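Glycerol kinase, putative (Plasmodium falciparum, PDB 2W40) probably catalyses the ATP-dependent phosphorylation of glycerol to sn-glycerol 3-phosphate, the entry step of glycerol degradation. Local coordinates at residues W320-N324 against K325-D329; H379-R382 against A383-G387. All coordinates share one frame; numbering follows the deposited sequence.

Contact 1. Residues W320-N324 against K325-D329; sequences WLLKN and KLIDD
Leu321 and Leu326 meet across a Schellman motif, the turn that closes helix 315-323, with their side chains crossing at about a right angle. The motif is defined by two backbone bonds: Leu326 N donates to Leu321 O at 2.9 Å, and Lys325 N donates to Leu322 O at 3.2 Å. Lys325, the C-prime residue, has the positive phi (78°) that reverses the chain and brings Leu326 back over the last helical turn.

There CD1 of Leu326 approaches CD2 of Leu321 at 3.6 Å. The same methyl reaches Trp320, whose CZ3 lies 3.9 Å from Leu326 CD1; the indole and the leucine run side by side, pointing the same way. A chi1 of -176°, which sets CG beside the carbonyl carbon, lets Trp320 bring the far end of its six-membered ring to Leu326, while its NE1 bonds to Thr375 O of the second subunit, so this helix end also belongs to the dimer contact.

On the other flank, Ile327 sets CG2 against CB of both Leu321 and Leu322. Its CG1 branch is directed away from the backbone N, and Ile327 CG2 lies 3.5 Å from Leu322 N, over the helix backbone. Farther along, Asp328 forms a salt bridge with Arg377 of helix 377-403.

Two waters bridge the polar edge of the turn. One molecule donates to both Leu322 O and Ile327 O; a second donates to Leu322 O and accepts from Lys325 NZ at 2.6 Å, while NZ also makes a weak bond to Lys323 O.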
loop_
_atom_site.group_PDB
_atom_site.type_symbol
_atom_site.label_atom_id
_atom_site.label_comp_id
_atom_site.label_asym_id
_atom_site.label_seq_id
_atom_site.Cartn_x
_atom_site.Cartn_y
_atom_site.Cartn_z
ATOM N N TRP C 320 -0.238 -12.031 -2.881
ATOM C CA TRP C 320 -0.079 -11.143 -1.756
ATOM C C TRP C 320 -1.310 -10.203 -1.577
ATOM O O TRP C 320 -1.843 -10.005 -0.481
ATOM C CB TRP C 320 1.207 -10.394 -1.810
ATOM C CG TRP C 320 1.499 -9.520 -0.639
ATOM C CD1 TRP C 320 2.228 -9.842 0.477
ATOM C CD2 TRP C 320 1.122 -8.157 -0.504
ATOM N NE1 TRP C 320 2.287 -8.770 1.323
ATOM C CE2 TRP C 320 1.648 -7.709 0.730
ATOM C CE3 TRP C 320 0.437 -7.261 -1.318
ATOM C CZ2 TRP C 320 1.459 -6.431 1.168
ATOM C CZ3 TRP C 320 0.220 -5.952 -0.825
ATOM C CH2 TRP C 320 0.775 -5.562 0.352
ATOM N N LEU C 321 -1.760 -9.668 -2.686
ATOM C CA LEU C 321 -2.954 -8.803 -2.732
ATOM C C LEU C 321 -4.152 -9.560 -2.213
ATOM O O LEU C 321 -4.944 -9.009 -1.487
ATOM C CB LEU C 321 -3.198 -8.303 -4.144
ATOM C CG LEU C 321 -2.154 -7.312 -4.707
ATOM C CD1 LEU C 321 -2.460 -7.125 -6.209
ATOM C CD2 LEU C 321 -2.210 -5.964 -3.988
ATOM N N LEU C 322 -4.329 -10.792 -2.661
ATOM C CA LEU C 322 -5.472 -11.597 -2.257
ATOM C C LEU C 322 -5.374 -11.839 -0.739
ATOM O O LEU C 322 -6.344 -11.754 0.022
ATOM C CB LEU C 322 -5.363 -12.946 -2.962
ATOM C CG LEU C 322 -6.480 -13.928 -2.693
ATOM C CD1 LEU C 322 -7.839 -13.336 -3.102
ATOM C CD2 LEU C 322 -6.195 -15.264 -3.445
ATOM N N LYS C 323 -4.209 -12.234 -0.241
ATOM C CA LYS C 323 -4.105 -12.560 1.157
ATOM C C LYS C 323 -4.431 -11.360 2.047
ATOM O O LYS C 323 -4.967 -11.535 3.162
ATOM C CB LYS C 323 -2.695 -12.992 1.424
ATOM C CG LYS C 323 -2.356 -13.319 2.850
ATOM C CD LYS C 323 -0.833 -13.745 3.033
ATOM C CE LYS C 323 -0.286 -13.766 4.615
ATOM N NZ LYS C 323 -0.764 -15.024 5.418
ATOM N N ASN C 324 -4.050 -10.152 1.594
ATOM C CA ASN C 324 -4.215 -8.919 2.358
ATOM C C ASN C 324 -5.441 -8.121 1.935
ATOM O O ASN C 324 -5.595 -6.978 2.365
ATOM C CB ASN C 324 -2.937 -8.129 2.281
ATOM C CG ASN C 324 -1.803 -8.896 2.903
ATOM O OD1 ASN C 324 -0.936 -9.510 2.201
ATOM N ND2 ASN C 324 -1.905 -9.077 4.161
ATOM N N LYS C 325 -6.333 -8.787 1.165
ATOM C CA LYS C 325 -7.708 -8.321 0.966
ATOM C C LYS C 325 -7.846 -7.190 -0.011
ATOM O O LYS C 325 -8.903 -6.601 -0.115
ATOM C CB LYS C 325 -8.442 -7.938 2.271
ATOM C CG LYS C 325 -8.372 -8.916 3.403
ATOM C CD LYS C 325 -8.820 -10.263 3.055
ATOM C CE LYS C 325 -8.825 -11.097 4.342
ATOM N NZ LYS C 325 -8.019 -12.316 4.235
ATOM N N LEU C 326 -6.800 -6.923 -0.765
ATOM C CA LEU C 326 -6.840 -5.908 -1.774
ATOM C C LEU C 326 -7.524 -6.406 -3.052
ATOM O O LEU C 326 -7.965 -5.605 -3.868
ATOM C CB LEU C 326 -5.435 -5.410 -2.024
ATOM C CG LEU C 326 -4.887 -4.579 -0.852
ATOM C CD1 LEU C 326 -3.358 -4.402 -0.904
ATOM C CD2 LEU C 326 -5.621 -3.227 -0.695
ATOM N N ILE C 327 -7.568 -7.723 -3.258
ATOM C CA ILE C 327 -8.343 -8.287 -4.340
ATOM C C ILE C 327 -9.156 -9.392 -3.688
ATOM O O ILE C 327 -8.735 -10.080 -2.767
ATOM C CB ILE C 327 -7.453 -8.668 -5.526
ATOM C CG1 ILE C 327 -8.239 -8.825 -6.835
ATOM C CG2 ILE C 327 -6.627 -9.888 -5.202
ATOM C CD1 ILE C 327 -7.384 -9.240 -8.089
ATOM N N ASP C 328 -10.395 -9.523 -4.128
ATOM C CA ASP C 328 -11.267 -10.608 -3.618
ATOM C C ASP C 328 -10.974 -11.943 -4.345
ATOM O O ASP C 328 -11.170 -12.995 -3.770
ATOM C CB ASP C 328 -12.758 -10.222 -3.822
ATOM C CG ASP C 328 -13.205 -9.026 -2.941
ATOM O OD1 ASP C 328 -12.539 -8.662 -1.956
ATOM O OD2 ASP C 328 -14.257 -8.445 -3.225
ATOM N N ASP C 329 -10.556 -11.894 -5.628
ATOM C CA ASP C 329 -10.147 -13.084 -6.383
ATOM C C ASP C 329 -9.323 -12.742 -7.592
ATOM O O ASP C 329 -9.681 -11.804 -8.346
ATOM C CB ASP C 329 -11.402 -13.824 -6.896
ATOM C CG ASP C 329 -11.090 -15.253 -7.368
ATOM O OD1 ASP C 329 -11.063 -16.159 -6.487
ATOM O OD2 ASP C 329 -10.785 -15.440 -8.583
HETATM O O HOH W 1 -9.110 -11.397 -0.424
HETATM O O HOH W 2 -7.971 -13.471 1.916
#

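Contact 2. Residues H379-R382 against A383-G387; sequences HIVR and ALLEG. With EDO (1,2-ethanediol), chain B.
His379 O accepts from Ala383 N at 2.9 Å, with Ala383 CB close by; the imidazole packs on Cys340 and Thr344. Ile380 O accepts from Leu384 N at 3.1 Å, while the Ile380 side chain packs on Phe348 of strand 347-349 and on Trp320 of the second subunit. Val381 O bonds to Leu385 N, and Val381 CG1 faces Leu385 CD1 loosely, at 4.4 Å. Arg382 O takes Glu386 N at 2.8 Å, the straightest of the set (N-H...O 164°). These i to i+4 bonds identify an uninterrupted alpha-helical run near the start of helix 377-403, in the FGGY C-terminal domain.

Arg382 adds an i to i+4 salt bridge with Glu386. Its chain is extended, with CG anti to the backbone N (chi1 -179°), and presents NE and NH2 side-on to one oxygen. Glu386 OE2 lies 2.8 Å from Arg382 NE and 2.9 Å from Arg382 NH2, near the guanidinium plane; the carboxylate is turned 87° from it. OE2 receives NH2 on its anti lone pair, while NE comes in on the anti side, out of the carboxylate plane. Arg382 NH1 bonds to Cys340 O. Glu386 OE1 accepts from O1 of a 1,2-ethanediol, probably from the crystallisation liquor, also held by Lys488 NZ.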
loop_
_atom_site.group_PDB
_atom_site.type_symbol
_atom_site.label_atom_id
_atom_site.label_comp_id
_atom_site.label_asym_id
_atom_site.label_seq_id
_atom_site.Cartn_x
_atom_site.Cartn_y
_atom_site.Cartn_z
ATOM N N HIS C 379 -7.159 0.552 -7.948
ATOM C CA HIS C 379 -6.032 1.263 -8.498
ATOM C C HIS C 379 -4.708 0.662 -8.048
ATOM O O HIS C 379 -3.729 0.620 -8.804
ATOM C CB HIS C 379 -6.041 2.748 -8.080
ATOM C CG HIS C 379 -7.304 3.479 -8.361
ATOM N ND1 HIS C 379 -7.676 3.917 -9.625
ATOM C CD2 HIS C 379 -8.220 3.973 -7.517
ATOM C CE1 HIS C 379 -8.795 4.627 -9.532
ATOM N NE2 HIS C 379 -9.145 4.667 -8.261
ATOM N N ILE C 380 -4.669 0.183 -6.811
ATOM C CA ILE C 380 -3.450 -0.476 -6.259
ATOM C C ILE C 380 -3.170 -1.777 -6.991
ATOM O O ILE C 380 -2.048 -2.074 -7.335
ATOM C CB ILE C 380 -3.572 -0.656 -4.725
ATOM C CG1 ILE C 380 -3.738 0.757 -4.062
ATOM C CG2 ILE C 380 -2.469 -1.571 -4.169
ATOM C CD1 ILE C 380 -4.137 0.730 -2.516
ATOM N N VAL C 381 -4.230 -2.567 -7.171
ATOM C CA VAL C 381 -4.153 -3.804 -7.977
ATOM C C VAL C 381 -3.632 -3.545 -9.391
ATOM O O VAL C 381 -2.648 -4.187 -9.834
ATOM C CB VAL C 381 -5.549 -4.541 -7.960
ATOM C CG1 VAL C 381 -5.533 -5.740 -8.972
ATOM C CG2 VAL C 381 -5.844 -4.963 -6.561
ATOM N N ARG C 382 -4.236 -2.585 -10.081
ATOM C CA ARG C 382 -3.797 -2.204 -11.437
ATOM C C ARG C 382 -2.351 -1.781 -11.450
ATOM O O ARG C 382 -1.630 -2.136 -12.352
ATOM C CB ARG C 382 -4.729 -1.115 -12.031
ATOM C CG ARG C 382 -4.312 -0.729 -13.401
ATOM C CD ARG C 382 -5.174 0.303 -14.078
ATOM N NE ARG C 382 -4.444 0.597 -15.281
ATOM C CZ ARG C 382 -4.744 0.243 -16.516
ATOM N NH1 ARG C 382 -5.947 -0.256 -16.834
ATOM N NH2 ARG C 382 -3.848 0.468 -17.447
ATOM N N ALA C 383 -1.925 -1.060 -10.410
ATOM C CA ALA C 383 -0.570 -0.480 -10.414
ATOM C C ALA C 383 0.426 -1.689 -10.307
ATOM O O ALA C 383 1.502 -1.712 -10.877
ATOM C CB ALA C 383 -0.377 0.545 -9.176
ATOM N N LEU C 384 0.049 -2.680 -9.480
ATOM C CA LEU C 384 0.953 -3.877 -9.300
ATOM C C LEU C 384 1.124 -4.556 -10.718
ATOM O O LEU C 384 2.244 -4.848 -11.154
ATOM C CB LEU C 384 0.490 -4.868 -8.266
ATOM C CG LEU C 384 1.406 -6.062 -8.095
ATOM C CD1 LEU C 384 1.642 -6.488 -6.643
ATOM C CD2 LEU C 384 0.961 -7.251 -8.976
ATOM N N LEU C 385 -0.006 -4.664 -11.430
ATOM C CA LEU C 385 -0.031 -5.319 -12.749
ATOM C C LEU C 385 0.762 -4.508 -13.743
ATOM O O LEU C 385 1.621 -5.018 -14.479
ATOM C CB LEU C 385 -1.479 -5.481 -13.168
ATOM C CG LEU C 385 -2.232 -6.541 -12.349
ATOM C CD1 LEU C 385 -3.708 -6.542 -12.849
ATOM C CD2 LEU C 385 -1.607 -7.927 -12.409
ATOM N N GLU C 386 0.598 -3.186 -13.685
ATOM C CA GLU C 386 1.407 -2.311 -14.502
ATOM C C GLU C 386 2.873 -2.481 -14.220
ATOM O O GLU C 386 3.686 -2.448 -15.151
ATOM C CB GLU C 386 0.969 -0.868 -14.397
ATOM C CG GLU C 386 -0.451 -0.519 -14.918
ATOM C CD GLU C 386 -0.670 0.998 -15.087
ATOM O OE1 GLU C 386 0.210 1.836 -14.661
ATOM O OE2 GLU C 386 -1.762 1.377 -15.643
ATOM N N GLY C 387 3.221 -2.557 -12.950
ATOM C CA GLY C 387 4.635 -2.808 -12.567
ATOM C C GLY C 387 5.277 -4.066 -13.168
ATOM O O GLY C 387 6.468 -4.110 -13.392
HETATM C C1 EDO B . 1.880 4.686 -15.043
HETATM O O1 EDO B . 1.147 3.869 -15.988
HETATM C C2 EDO B . 0.882 5.348 -14.069
HETATM O O2 EDO B . -0.016 6.262 -14.775
#

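Contact 1 is a partly buried helix end with exposed lysines and Asp328, whereas contact 2 lies inside a continuing helix and is buried. Their centres are about 13 Å apart, and they touch through Val381: its CG2 lies 4.0 Å from Leu321 CD1, and its CG1 lies 4.1 Å from Ile327 CD1. Leu321 CD1 also reaches Leu384 CD1, so helix 315-323 and the turn after it pack on helix 377-403. Chemistry follows position: 320-329 combines apolar packing with water bridges at its polar edge, while 379-387 holds a buried salt bridge. Both sit within reach of the second subunit, contact 1 through more residues.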